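PDB 3TZG: DUF4595 domain-containing protein from Bacteroides vulgatus, which is of unknown function but has a porin-like beta-barrel structure, which suggests, without establishing, a kinship with outer-membrane barrel proteins. Local coordinates for residues 163-168 against 198-203; 133-138 against 194-199; 155-160 against 174-179; 228-233 against 243-248. All blocks are in the same frame, centred on the assembly; numbering follows the deposited sequence.

Contact 1. Residues 163-168 against 198-203; sequences INYQAN and TALPND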
loop_
_atom_site.group_PDB
_atom_site.type_symbol
_atom_site.label_atom_id
_atom_site.label_comp_id
_atom_site.label_asym_id
_atom_site.label_seq_id
_atom_site.Cartn_x
_atom_site.Cartn_y
_atom_site.Cartn_z
ATOM N N ILE A 163 11.778 -1.441 15.705
ATOM C CA ILE A 163 12.306 -0.581 14.653
ATOM C C ILE A 163 11.327 0.572 14.497
ATOM O O ILE A 163 10.134 0.370 14.258
ATOM C CB ILE A 163 12.548 -1.379 13.349
ATOM C CG1 ILE A 163 13.637 -2.452 13.611
ATOM C CG2 ILE A 163 12.974 -0.429 12.203
ATOM C CD1 ILE A 163 13.666 -3.577 12.693
ATOM N N ASN A 164 11.827 1.773 14.719
ATOM C CA ASN A 164 11.040 2.998 14.646
ATOM C C ASN A 164 11.736 3.983 13.752
ATOM O O ASN A 164 12.968 4.010 13.674
ATOM C CB ASN A 164 10.799 3.598 16.041
ATOM C CG ASN A 164 9.977 2.687 16.918
ATOM O OD1 ASN A 164 8.745 2.571 16.774
ATOM N ND2 ASN A 164 10.655 1.976 17.815
ATOM N N TYR A 165 10.937 4.767 13.057
ATOM C CA TYR A 165 11.441 5.759 12.143
ATOM C C TYR A 165 10.647 7.038 12.292
ATOM O O TYR A 165 9.571 7.050 12.907
ATOM C CB TYR A 165 11.367 5.225 10.698
ATOM C CG TYR A 165 9.971 5.232 10.097
ATOM C CD1 TYR A 165 9.065 4.214 10.375
ATOM C CD2 TYR A 165 9.563 6.249 9.242
ATOM C CE1 TYR A 165 7.776 4.229 9.858
ATOM C CE2 TYR A 165 8.271 6.274 8.714
ATOM C CZ TYR A 165 7.385 5.252 9.017
ATOM O OH TYR A 165 6.117 5.236 8.492
ATOM N N GLN A 166 11.163 8.097 11.672
ATOM C CA GLN A 166 10.506 9.388 11.592
ATOM C C GLN A 166 10.648 9.876 10.162
ATOM O O GLN A 166 11.770 10.036 9.687
ATOM C CB GLN A 166 11.085 10.370 12.604
ATOM C CG GLN A 166 10.081 11.414 13.118
ATOM C CD GLN A 166 9.164 10.890 14.206
ATOM O OE1 GLN A 166 7.943 10.808 14.032
ATOM N NE2 GLN A 166 9.729 10.543 15.364
ATOM N N ALA A 167 9.520 9.962 9.434
ATOM C CA ALA A 167 9.446 10.425 8.052
ATOM C C ALA A 167 8.076 11.025 7.799
ATOM O O ALA A 167 7.147 10.795 8.582
ATOM C CB ALA A 167 9.735 9.283 7.094
ATOM N N ASN A 168 7.949 11.814 6.730
ATOM C CA ASN A 168 6.689 12.464 6.349
ATOM C C ASN A 168 5.684 11.427 5.779
ATOM O O ASN A 168 4.483 11.580 5.969
ATOM C CB ASN A 168 6.951 13.574 5.336
ATOM C CG ASN A 168 7.373 13.098 3.967
ATOM O OD1 ASN A 168 8.378 12.415 3.789
ATOM N ND2 ASN A 168 6.592 13.432 2.966
ATOM N N THR A 198 4.841 5.295 12.825
ATOM C CA THR A 198 6.195 5.243 13.344
ATOM C C THR A 198 6.846 3.844 13.325
ATOM O O THR A 198 8.062 3.764 13.183
ATOM C CB THR A 198 6.071 5.749 14.795
ATOM O OG1 THR A 198 6.299 7.143 14.744
ATOM C CG2 THR A 198 7.026 5.102 15.791
ATOM N N ALA A 199 6.091 2.774 13.576
ATOM C CA ALA A 199 6.663 1.421 13.685
ATOM C C ALA A 199 6.882 0.758 12.328
ATOM O O ALA A 199 6.110 1.006 11.411
ATOM C CB ALA A 199 5.735 0.546 14.515
ATOM N N LEU A 200 7.902 -0.127 12.225
ATOM C CA LEU A 200 8.196 -0.938 11.035
ATOM C C LEU A 200 8.309 -2.416 11.417
ATOM O O LEU A 200 9.020 -2.717 12.384
ATOM C CB LEU A 200 9.466 -0.489 10.310
ATOM C CG LEU A 200 9.388 0.825 9.533
ATOM C CD1 LEU A 200 10.780 1.289 9.069
ATOM C CD2 LEU A 200 8.380 0.729 8.412
ATOM N N PRO A 201 7.625 -3.359 10.712
ATOM C CA PRO A 201 7.744 -4.765 11.099
ATOM C C PRO A 201 9.114 -5.342 10.746
ATOM O O PRO A 201 9.647 -5.057 9.671
ATOM C CB PRO A 201 6.624 -5.439 10.297
ATOM C CG PRO A 201 6.501 -4.608 9.068
ATOM C CD PRO A 201 6.749 -3.203 9.527
ATOM N N ASN A 202 9.701 -6.131 11.651
ATOM C CA ASN A 202 10.992 -6.773 11.385
ATOM C C ASN A 202 10.797 -8.103 10.653
ATOM O O ASN A 202 11.654 -8.492 9.867
ATOM C CB ASN A 202 11.794 -6.972 12.656
ATOM C CG ASN A 202 11.065 -7.558 13.815
ATOM O OD1 ASN A 202 10.451 -6.856 14.614
ATOM N ND2 ASN A 202 11.253 -8.826 14.019
ATOM N N ASP A 203 9.656 -8.765 10.857
ATOM C CA ASP A 203 9.341 -10.056 10.221
ATOM C C ASP A 203 7.857 -10.134 9.829
ATOM O O ASP A 203 7.003 -9.509 10.464
ATOM C CB ASP A 203 9.725 -11.220 11.144
ATOM C CG ASP A 203 11.245 -11.320 11.320
ATOM O OD1 ASP A 203 11.928 -11.786 10.374
ATOM O OD2 ASP A 203 11.755 -10.875 12.379
HETATM O O HOH W 1 10.413 -4.109 14.519
#

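Contact 2. Residues 133-138 against 194-199; sequences LGRLKE and LRNRTA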
loop_
_atom_site.group_PDB
_atom_site.type_symbol
_atom_site.label_atom_id
_atom_site.label_comp_id
_atom_site.label_asym_id
_atom_site.label_seq_id
_atom_site.Cartn_x
_atom_site.Cartn_y
_atom_site.Cartn_z
ATOM N N LEU A 133 -0.779 -0.294 20.738
ATOM C CA LEU A 133 0.168 0.751 20.346
ATOM C C LEU A 133 -0.088 1.299 18.921
ATOM O O LEU A 133 0.667 2.161 18.466
ATOM C CB LEU A 133 1.605 0.232 20.438
ATOM C CG LEU A 133 2.292 0.424 21.788
ATOM C CD1 LEU A 133 1.790 -0.583 22.829
ATOM C CD2 LEU A 133 3.782 0.234 21.650
ATOM N N GLY A 134 -1.140 0.836 18.259
ATOM C CA GLY A 134 -1.479 1.293 16.921
ATOM C C GLY A 134 -0.740 0.607 15.789
ATOM O O GLY A 134 -0.908 0.986 14.624
ATOM N N ARG A 135 0.069 -0.409 16.122
ATOM C CA ARG A 135 0.846 -1.189 15.158
ATOM C C ARG A 135 -0.029 -2.171 14.419
ATOM O O ARG A 135 -0.849 -2.825 15.051
ATOM C CB ARG A 135 1.990 -1.943 15.863
ATOM C CG ARG A 135 3.045 -1.005 16.424
ATOM C CD ARG A 135 4.110 -1.749 17.169
ATOM N NE ARG A 135 3.582 -2.446 18.339
ATOM C CZ ARG A 135 4.334 -3.020 19.267
ATOM N NH1 ARG A 135 5.658 -2.947 19.197
ATOM N NH2 ARG A 135 3.774 -3.640 20.291
ATOM N N LEU A 136 0.150 -2.296 13.082
ATOM C CA LEU A 136 -0.624 -3.255 12.273
ATOM C C LEU A 136 -0.140 -4.679 12.587
ATOM O O LEU A 136 1.018 -5.004 12.307
ATOM C CB LEU A 136 -0.497 -2.925 10.776
ATOM C CG LEU A 136 -1.175 -3.878 9.812
ATOM C CD1 LEU A 136 -2.672 -3.901 10.043
ATOM C CD2 LEU A 136 -0.866 -3.508 8.405
ATOM N N LYS A 137 -0.998 -5.500 13.216
ATOM C CA LYS A 137 -0.606 -6.834 13.667
ATOM C C LYS A 137 -0.999 -7.918 12.698
ATOM O O LYS A 137 -0.226 -8.866 12.512
ATOM C CB LYS A 137 -1.184 -7.150 15.048
ATOM C CG LYS A 137 -0.233 -6.657 16.172
ATOM C CD LYS A 137 1.081 -7.515 16.328
ATOM C CE LYS A 137 2.068 -7.014 17.345
ATOM N NZ LYS A 137 1.502 -6.929 18.732
ATOM N N GLU A 138 -2.179 -7.787 12.071
ATOM C CA GLU A 138 -2.703 -8.794 11.134
ATOM C C GLU A 138 -3.519 -8.187 10.038
ATOM O O GLU A 138 -4.210 -7.183 10.248
ATOM C CB GLU A 138 -3.584 -9.818 11.847
ATOM C CG GLU A 138 -2.925 -10.644 12.916
ATOM C CD GLU A 138 -3.906 -11.467 13.720
ATOM O OE1 GLU A 138 -5.076 -11.615 13.298
ATOM O OE2 GLU A 138 -3.476 -12.016 14.758
ATOM N N LEU A 194 -4.190 6.872 10.505
ATOM C CA LEU A 194 -3.668 5.862 11.414
ATOM C C LEU A 194 -2.966 6.472 12.630
ATOM O O LEU A 194 -2.163 7.402 12.506
ATOM C CB LEU A 194 -2.688 4.962 10.664
ATOM C CG LEU A 194 -3.221 3.786 9.848
ATOM C CD1 LEU A 194 -4.359 4.164 8.906
ATOM C CD2 LEU A 194 -2.083 3.131 9.094
ATOM N N ARG A 195 -3.273 5.904 13.806
ATOM C CA ARG A 195 -2.778 6.265 15.130
ATOM C C ARG A 195 -1.216 6.131 15.211
ATOM O O ARG A 195 -0.578 6.984 15.832
ATOM C CB ARG A 195 -3.490 5.362 16.169
ATOM C CG ARG A 195 -3.147 5.578 17.637
ATOM C CD ARG A 195 -4.083 4.822 18.583
ATOM N NE ARG A 195 -5.158 5.660 19.118
ATOM C CZ ARG A 195 -6.392 5.716 18.625
ATOM N NH1 ARG A 195 -6.734 4.966 17.585
ATOM N NH2 ARG A 195 -7.297 6.509 19.174
ATOM N N ASN A 196 -0.605 5.099 14.560
ATOM C CA ASN A 196 0.853 4.873 14.616
ATOM C C ASN A 196 1.457 4.799 13.219
ATOM O O ASN A 196 1.366 3.794 12.539
ATOM C CB ASN A 196 1.161 3.589 15.396
ATOM C CG ASN A 196 2.613 3.290 15.682
ATOM O OD1 ASN A 196 3.517 3.503 14.872
ATOM N ND2 ASN A 196 2.854 2.684 16.819
ATOM N N ARG A 197 2.154 5.855 12.847
ATOM C CA ARG A 197 2.826 6.037 11.563
ATOM C C ARG A 197 4.392 6.035 11.792
ATOM O O ARG A 197 5.157 6.600 11.005
ATOM C CB ARG A 197 2.291 7.379 10.998
ATOM C CG ARG A 197 2.484 7.617 9.512
ATOM C CD ARG A 197 1.799 8.895 9.011
ATOM N NE ARG A 197 2.218 10.125 9.699
ATOM C CZ ARG A 197 3.380 10.750 9.501
ATOM N NH1 ARG A 197 4.294 10.231 8.681
ATOM N NH2 ARG A 197 3.655 11.878 10.152
ATOM N N THR A 198 4.841 5.295 12.825
ATOM C CA THR A 198 6.195 5.243 13.344
ATOM C C THR A 198 6.846 3.844 13.325
ATOM O O THR A 198 8.062 3.764 13.183
ATOM C CB THR A 198 6.071 5.749 14.795
ATOM O OG1 THR A 198 6.299 7.143 14.744
ATOM C CG2 THR A 198 7.026 5.102 15.791
ATOM N N ALA A 199 6.091 2.774 13.576
ATOM C CA ALA A 199 6.663 1.421 13.685
ATOM C C ALA A 199 6.882 0.758 12.328
ATOM O O ALA A 199 6.110 1.006 11.411
ATOM C CB ALA A 199 5.735 0.546 14.515
#

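Contact 3. Residues 155-160 against 174-179; sequences TYYNYD and YVIDYD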
loop_
_atom_site.group_PDB
_atom_site.type_symbol
_atom_site.label_atom_id
_atom_site.label_comp_id
_atom_site.label_asym_id
_atom_site.label_seq_id
_atom_site.Cartn_x
_atom_site.Cartn_y
_atom_site.Cartn_z
ATOM N N THR A 155 -2.071 -12.489 7.034
ATOM C CA THR A 155 -0.702 -11.958 7.190
ATOM C C THR A 155 -0.467 -11.510 8.668
ATOM O O THR A 155 -1.309 -10.835 9.255
ATOM C CB THR A 155 -0.473 -10.826 6.204
ATOM O OG1 THR A 155 -0.778 -11.262 4.882
ATOM C CG2 THR A 155 0.916 -10.327 6.228
ATOM N N TYR A 156 0.654 -11.934 9.272
ATOM C CA TYR A 156 0.974 -11.585 10.662
ATOM C C TYR A 156 2.259 -10.751 10.695
ATOM O O TYR A 156 3.204 -11.077 9.986
ATOM C CB TYR A 156 1.102 -12.853 11.545
ATOM C CG TYR A 156 -0.113 -13.754 11.530
ATOM C CD1 TYR A 156 -0.267 -14.741 10.555
ATOM C CD2 TYR A 156 -1.091 -13.656 12.513
ATOM C CE1 TYR A 156 -1.353 -15.614 10.572
ATOM C CE2 TYR A 156 -2.206 -14.500 12.515
ATOM C CZ TYR A 156 -2.324 -15.484 11.548
ATOM O OH TYR A 156 -3.433 -16.301 11.513
ATOM N N TYR A 157 2.302 -9.683 11.509
ATOM C CA TYR A 157 3.480 -8.797 11.588
ATOM C C TYR A 157 4.093 -8.798 12.964
ATOM O O TYR A 157 3.392 -8.638 13.965
ATOM C CB TYR A 157 3.116 -7.339 11.210
ATOM C CG TYR A 157 2.645 -7.200 9.786
ATOM C CD1 TYR A 157 3.554 -7.095 8.740
ATOM C CD2 TYR A 157 1.296 -7.276 9.472
ATOM C CE1 TYR A 157 3.131 -7.046 7.414
ATOM C CE2 TYR A 157 0.858 -7.225 8.150
ATOM C CZ TYR A 157 1.777 -7.091 7.123
ATOM O OH TYR A 157 1.342 -7.026 5.818
ATOM N N ASN A 158 5.416 -8.898 13.005
ATOM C CA ASN A 158 6.180 -8.900 14.253
ATOM C C ASN A 158 7.011 -7.591 14.374
ATOM O O ASN A 158 7.636 -7.180 13.401
ATOM C CB ASN A 158 7.074 -10.130 14.314
ATOM C CG ASN A 158 7.834 -10.225 15.599
ATOM O OD1 ASN A 158 8.900 -9.609 15.771
ATOM N ND2 ASN A 158 7.282 -10.964 16.546
ATOM N N TYR A 159 7.022 -6.979 15.589
ATOM C CA TYR A 159 7.702 -5.722 15.940
ATOM C C TYR A 159 8.641 -5.884 17.166
ATOM O O TYR A 159 8.916 -4.899 17.872
ATOM C CB TYR A 159 6.645 -4.649 16.249
ATOM C CG TYR A 159 5.721 -4.357 15.091
ATOM C CD1 TYR A 159 6.048 -3.394 14.136
ATOM C CD2 TYR A 159 4.497 -5.008 14.970
ATOM C CE1 TYR A 159 5.199 -3.121 13.060
ATOM C CE2 TYR A 159 3.649 -4.756 13.892
ATOM C CZ TYR A 159 4.007 -3.816 12.940
ATOM O OH TYR A 159 3.156 -3.556 11.911
ATOM N N ASP A 160 9.127 -7.119 17.438
ATOM C CA ASP A 160 9.939 -7.397 18.630
ATOM C C ASP A 160 11.272 -6.662 18.597
ATOM O O ASP A 160 11.788 -6.340 19.660
ATOM C CB ASP A 160 10.177 -8.906 18.805
ATOM C CG ASP A 160 8.900 -9.703 19.053
ATOM O OD1 ASP A 160 7.879 -9.088 19.476
ATOM O OD2 ASP A 160 8.916 -10.938 18.825
ATOM N N TYR A 174 5.464 0.313 2.033
ATOM C CA TYR A 174 6.430 -0.376 1.196
ATOM C C TYR A 174 6.581 -1.838 1.613
ATOM O O TYR A 174 7.196 -2.584 0.847
ATOM C CB TYR A 174 7.790 0.343 1.214
ATOM C CG TYR A 174 7.786 1.642 0.432
ATOM C CD1 TYR A 174 7.731 1.641 -0.959
ATOM C CD2 TYR A 174 7.791 2.872 1.082
ATOM C CE1 TYR A 174 7.664 2.829 -1.683
ATOM C CE2 TYR A 174 7.720 4.071 0.368
ATOM C CZ TYR A 174 7.659 4.045 -1.017
ATOM O OH TYR A 174 7.635 5.214 -1.760
ATOM N N VAL A 175 5.989 -2.277 2.766
ATOM C CA VAL A 175 6.103 -3.678 3.225
ATOM C C VAL A 175 4.741 -4.355 3.564
ATOM O O VAL A 175 4.679 -5.591 3.599
ATOM C CB VAL A 175 7.021 -3.816 4.455
ATOM C CG1 VAL A 175 8.447 -3.402 4.135
ATOM C CG2 VAL A 175 6.491 -3.057 5.669
ATOM N N ILE A 176 3.684 -3.588 3.862
ATOM C CA ILE A 176 2.416 -4.235 4.270
ATOM C C ILE A 176 1.617 -4.711 3.036
ATOM O O ILE A 176 1.979 -4.418 1.882
ATOM C CB ILE A 176 1.535 -3.389 5.216
ATOM C CG1 ILE A 176 0.921 -2.181 4.490
ATOM C CG2 ILE A 176 2.392 -3.010 6.455
ATOM C CD1 ILE A 176 0.062 -1.290 5.297
ATOM N N ASP A 177 0.592 -5.553 3.338
ATOM C CA ASP A 177 -0.329 -6.276 2.454
ATOM C C ASP A 177 -1.488 -5.417 2.054
ATOM O O ASP A 177 -2.285 -5.061 2.912
ATOM C CB ASP A 177 -0.855 -7.498 3.226
ATOM C CG ASP A 177 -1.078 -8.738 2.410
ATOM O OD1 ASP A 177 -0.113 -9.516 2.242
ATOM O OD2 ASP A 177 -2.228 -8.969 1.993
ATOM N N TYR A 178 -1.621 -5.099 0.764
ATOM C CA TYR A 178 -2.736 -4.291 0.236
ATOM C C TYR A 178 -3.105 -4.768 -1.194
ATOM O O TYR A 178 -2.332 -5.484 -1.845
ATOM C CB TYR A 178 -2.406 -2.779 0.260
ATOM C CG TYR A 178 -1.144 -2.443 -0.494
ATOM C CD1 TYR A 178 -1.141 -2.350 -1.881
ATOM C CD2 TYR A 178 0.064 -2.275 0.171
ATOM C CE1 TYR A 178 0.036 -2.155 -2.589
ATOM C CE2 TYR A 178 1.240 -2.024 -0.526
ATOM C CZ TYR A 178 1.222 -1.959 -1.910
ATOM O OH TYR A 178 2.374 -1.710 -2.622
ATOM N N ASP A 179 -4.287 -4.366 -1.676
ATOM C CA ASP A 179 -4.706 -4.750 -3.011
ATOM C C ASP A 179 -4.697 -3.503 -3.933
ATOM O O ASP A 179 -5.530 -2.611 -3.781
ATOM C CB ASP A 179 -6.089 -5.430 -2.947
ATOM C CG ASP A 179 -6.804 -5.503 -4.276
ATOM O OD1 ASP A 179 -6.265 -6.166 -5.208
ATOM O OD2 ASP A 179 -7.873 -4.844 -4.410
HETATM O O HOH W 2 -3.909 -10.665 3.889
HETATM O O HOH W 3 2.925 -7.592 3.653
#

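Contact 4. Residues 228-233 against 243-248; sequences PVRIEV and RIDLSY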
loop_
_atom_site.group_PDB
_atom_site.type_symbol
_atom_site.label_atom_id
_atom_site.label_comp_id
_atom_site.label_asym_id
_atom_site.label_seq_id
_atom_site.Cartn_x
_atom_site.Cartn_y
_atom_site.Cartn_z
ATOM N N PRO A 228 14.772 5.773 7.444
ATOM C CA PRO A 228 15.099 4.585 6.644
ATOM C C PRO A 228 15.520 4.968 5.225
ATOM O O PRO A 228 14.718 5.530 4.455
ATOM C CB PRO A 228 13.795 3.784 6.649
ATOM C CG PRO A 228 12.951 4.385 7.664
ATOM C CD PRO A 228 13.332 5.816 7.757
ATOM N N VAL A 229 16.784 4.667 4.883
ATOM C CA VAL A 229 17.328 5.015 3.565
ATOM C C VAL A 229 17.340 3.774 2.663
ATOM O O VAL A 229 17.581 3.902 1.463
ATOM C CB VAL A 229 18.714 5.696 3.625
ATOM C CG1 VAL A 229 18.563 7.114 4.131
ATOM C CG2 VAL A 229 19.711 4.921 4.480
ATOM N N ARG A 230 17.031 2.590 3.227
ATOM C CA ARG A 230 16.884 1.359 2.453
ATOM C C ARG A 230 15.917 0.397 3.153
ATOM O O ARG A 230 16.094 0.080 4.335
ATOM C CB ARG A 230 18.224 0.653 2.181
ATOM C CG ARG A 230 18.038 -0.494 1.205
ATOM C CD ARG A 230 19.050 -1.568 1.350
ATOM N NE ARG A 230 20.259 -1.317 0.579
ATOM C CZ ARG A 230 21.330 -2.111 0.614
ATOM N NH1 ARG A 230 21.352 -3.186 1.423
ATOM N NH2 ARG A 230 22.408 -1.814 -0.107
ATOM N N ILE A 231 14.921 -0.084 2.396
ATOM C CA ILE A 231 13.936 -1.074 2.845
ATOM C C ILE A 231 14.122 -2.331 2.008
ATOM O O ILE A 231 14.085 -2.250 0.784
ATOM C CB ILE A 231 12.475 -0.552 2.785
ATOM C CG1 ILE A 231 12.309 0.790 3.570
ATOM C CG2 ILE A 231 11.521 -1.631 3.310
ATOM C CD1 ILE A 231 10.958 1.428 3.480
ATOM N N GLU A 232 14.367 -3.478 2.660
ATOM C CA GLU A 232 14.567 -4.764 1.976
ATOM C C GLU A 232 13.692 -5.839 2.545
ATOM O O GLU A 232 13.454 -5.856 3.747
ATOM C CB GLU A 232 16.016 -5.238 2.068
ATOM C CG GLU A 232 16.956 -4.601 1.079
ATOM C CD GLU A 232 18.378 -5.110 1.176
ATOM O OE1 GLU A 232 18.798 -5.515 2.286
ATOM O OE2 GLU A 232 19.088 -5.066 0.143
ATOM N N VAL A 233 13.233 -6.757 1.698
ATOM C CA VAL A 233 12.425 -7.887 2.150
ATOM C C VAL A 233 13.120 -9.148 1.614
ATOM O O VAL A 233 13.297 -9.305 0.400
ATOM C CB VAL A 233 10.923 -7.764 1.758
ATOM C CG1 VAL A 233 10.145 -9.019 2.169
ATOM C CG2 VAL A 233 10.299 -6.509 2.386
ATOM N N ARG A 243 13.718 -4.297 -2.861
ATOM C CA ARG A 243 14.643 -3.304 -2.332
ATOM C C ARG A 243 14.172 -1.903 -2.767
ATOM O O ARG A 243 14.087 -1.615 -3.958
ATOM C CB ARG A 243 16.084 -3.595 -2.775
ATOM C CG ARG A 243 17.109 -2.618 -2.238
ATOM C CD ARG A 243 18.424 -2.937 -2.875
ATOM N NE ARG A 243 19.393 -1.864 -2.779
ATOM C CZ ARG A 243 20.672 -2.008 -3.084
ATOM N NH1 ARG A 243 21.147 -3.195 -3.446
ATOM N NH2 ARG A 243 21.504 -0.984 -2.961
ATOM N N ILE A 244 13.860 -1.058 -1.788
ATOM C CA ILE A 244 13.469 0.329 -2.007
ATOM C C ILE A 244 14.512 1.212 -1.362
ATOM O O ILE A 244 14.809 1.045 -0.183
ATOM C CB ILE A 244 12.034 0.627 -1.487
ATOM C CG1 ILE A 244 10.979 -0.091 -2.368
ATOM C CG2 ILE A 244 11.744 2.133 -1.417
ATOM C CD1 ILE A 244 10.372 -1.280 -1.689
ATOM N N ASP A 245 15.103 2.109 -2.143
ATOM C CA ASP A 245 16.095 3.060 -1.637
ATOM C C ASP A 245 15.424 4.432 -1.517
ATOM O O ASP A 245 14.659 4.803 -2.405
ATOM C CB ASP A 245 17.343 3.090 -2.537
ATOM C CG ASP A 245 18.278 1.890 -2.390
ATOM O OD1 ASP A 245 18.533 1.473 -1.246
ATOM O OD2 ASP A 245 18.864 1.465 -3.405
ATOM N N LEU A 246 15.627 5.138 -0.398
ATOM C CA LEU A 246 14.976 6.431 -0.171
ATOM C C LEU A 246 15.973 7.531 0.173
ATOM O O LEU A 246 16.970 7.298 0.881
ATOM C CB LEU A 246 13.933 6.342 0.962
ATOM C CG LEU A 246 12.799 5.339 0.798
ATOM C CD1 LEU A 246 13.092 4.078 1.570
ATOM C CD2 LEU A 246 11.538 5.899 1.328
ATOM N N SER A 247 15.688 8.750 -0.310
ATOM C CA SER A 247 16.523 9.928 -0.063
ATOM C C SER A 247 15.696 11.003 0.609
ATOM O O SER A 247 14.503 11.144 0.319
ATOM C CB SER A 247 17.132 10.440 -1.362
ATOM O OG SER A 247 17.902 11.609 -1.148
ATOM N N TYR A 248 16.339 11.770 1.494
ATOM C CA TYR A 248 15.707 12.852 2.252
ATOM C C TYR A 248 16.398 14.195 1.953
ATOM O O TYR A 248 16.071 15.202 2.585
ATOM C CB TYR A 248 15.750 12.526 3.753
ATOM C CG TYR A 248 15.046 11.237 4.122
ATOM C CD1 TYR A 248 15.685 10.007 3.991
ATOM C CD2 TYR A 248 13.740 11.247 4.614
ATOM C CE1 TYR A 248 15.026 8.817 4.283
ATOM C CE2 TYR A 248 13.083 10.063 4.941
ATOM C CZ TYR A 248 13.732 8.854 4.775
ATOM O OH TYR A 248 13.106 7.697 5.128
#

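Contact 1. Residues 163-168 against 198-203
Ile-163, Asn-164 and Tyr-165 run antiparallel to Thr-198, Ala-199 and Leu-200 in a short, weakly bonded strand pairing at the start of strand 199-208 of the beta barrel. Two backbone bonds hold it: Tyr-165 N donates to Thr-198 O at 3.0 Å, in the carbonyl plane, and Leu-200 N binds Ile-163 O at 3.1 Å. Asn-164 and Ala-199 form the non-hydrogen-bonded pair between them, their CA atoms 4.8 Å apart, and OD1 of Asn-164 is the atom that meets Thr-198 CG2, the two side chains crossing obliquely. Ile-163 and Leu-200 share the other face, and the ring of Tyr-165 packs against Leu-200. With CG set between the backbone N and the carbonyl carbon (chi1 76°), the ring swings across so that CD1 comes 3.5 Å from Leu-200 CG, the two side chains crossing at about a right angle. Ala-199 O sits at the ring's edge, while the hydroxyl is bonded outside the pairing, to Leu-171 N. Ile-163 adds CG2 at 4.0 Å from Leu-200 CB. Beyond the direct bonds a water extends the link, accepting from Ile-163 N and donating to Leu-200 O and to Asn-202 OD1, the last at 2.7 Å. Tyr-221 of strand 213-224 packs against Ile-163 and Leu-200, and Pro-228 of strand 227-235 touches Tyr-165 and Leu-200.

Contact 2. Residues 133-138 against 194-199
The carboxamide of Asn-196 meets the backbone of Leu-133 through a nearly straight hydrogen bond, ND2 to O at 2.8 Å with 174° at the hydrogen. The oxygen lies in the amide plane of Asn-196, although the donor is tilted from the carbonyl plane of Leu-133. Asn-196 CB also rests 3.4 Å from Gly-134 O. Alongside runs the aliphatic part of Arg-135, its CG 3.6 Å from Ala-199 CB and bordering ND2 of Asn-196, the arginine and asparagine side chains pointing the same way. Gly-134 has a positive phi (83°), a conformation less readily adopted by a residue with a side chain. In the second shell, with CG anti to the backbone N (chi1 -173°), Asn-196 turns OD1 to accept from Thr-198 N and Ala-199 N, both at 3.0 Å; the first bond makes an Asx turn, the second completes an Asx motif, and together they fix the amide's rotation and aim ND2 at Leu-133. The guanidinium of Arg-135 is held by a salt bridge to Asp-131, with Leu-133 CD2 over one of its faces. A leucine in place of Asn-196 would probably leave Leu-133 O without this donor and the two backbone N-H groups without their shared acceptor. The amide thus uses both ends, its oxygen shaping the loop after helix 181-188 and its nitrogen tying that loop to the turn before strand 136-145.

Contact 3. Residues 155-160 against 174-179
Val-175, Ile-176 and Asp-177 lie against Tyr-157 and Thr-155, bringing the irregular chain before helix 181-188 up to strand 150-158 of the beta barrel. Val-175 also touches strand 227-235 and Ile-176 touches strand 136-145, consistent with a loop that lines the barrel's interior. Val-175 meets the strand mainly through a water: its carbonyl O accepts from this water at 2.7 Å, and the same water is hydrogen-bonded to Tyr-157 OH. Ile-176 comes next, with CB 4.2 Å from Tyr-157 CZ; the two side chains cross at about a right angle. The tyrosine reaches that far because CG stands anti to the carbonyl carbon (chi1 -63°) on a bond directed at the loop. Past the phenol the isoleucine goes on to Phe-187 of helix 181-188. Asp-177 follows, its backbone N 3.0 Å from Tyr-157 OH and near the plane of the ring, while its own carbonyl is bound by Tyr-128 OH. Its carboxylate turns to Thr-155, whose OG1 lies 3.2 Å from OD1, at most a weak hydrogen bond. A second water bridges the same two side chains, 3.0 Å from Asp-177 OD2 and weakly bonded to Thr-155 OG1.

Contact 4. Residues 228-233 against 243-248
Ile-231, Ile-244 and Leu-246 form the apolar centre of an antiparallel beta hairpin, strands 227-235 and 239-247 of the barrel, with Ile-231 CD1 3.9 Å from Leu-246 CD1. Ile-231 and Ile-244 are a hydrogen-bonded pair, joined in both directions, and the N-to-C directions of segments 230-233 and 243-247 are 171° apart. Toward one end Leu-246 N binds Val-229 O, and Tyr-248 OH donates to Pro-228 O at 2.8 Å from above the carbonyl plane. The opposite face is charged: Arg-230, Glu-232, Arg-243 and Asp-245 make a salt-bridge network. Arg-230, bent at chi3 (-87°), brings NH1 to 3.2 Å from Glu-232 OE2, well out of the guanidinium plane, and makes a longer salt bridge to Asp-245. An alanine in place of Arg-230 would probably leave Glu-232 and Asp-245 each short of a positive neighbour. The two guanidiniums lie close, their planes 50° apart, and Asp-245 probably offsets their charges, OD1 at Arg-230's edge and OD2 weakly bonded to Arg-243 NE at 3.4 Å.

From the N terminus, segment 133-138, a loop leading into strand 136-145, comes first and meets its partner only at 194-199, so contact 2 closes the widest loop. Contact 3 falls wholly within that span, joining 155-160 to 174-179. Contact 1 opens at 163-168, before contact 3 has closed, and ends at 198-203; the two therefore cross, and contact 1 shares Thr-198 and Ala-199 with contact 2. Contact 4 follows in series as a local hairpin. Strands 136-145 and 150-158, bonded through Lys-137 O and Tyr-157 N, join contacts 2 and 3, while Val-175 on Ile-231 and Tyr-165 on Pro-228 connect contacts 3 and 1 to the hairpin.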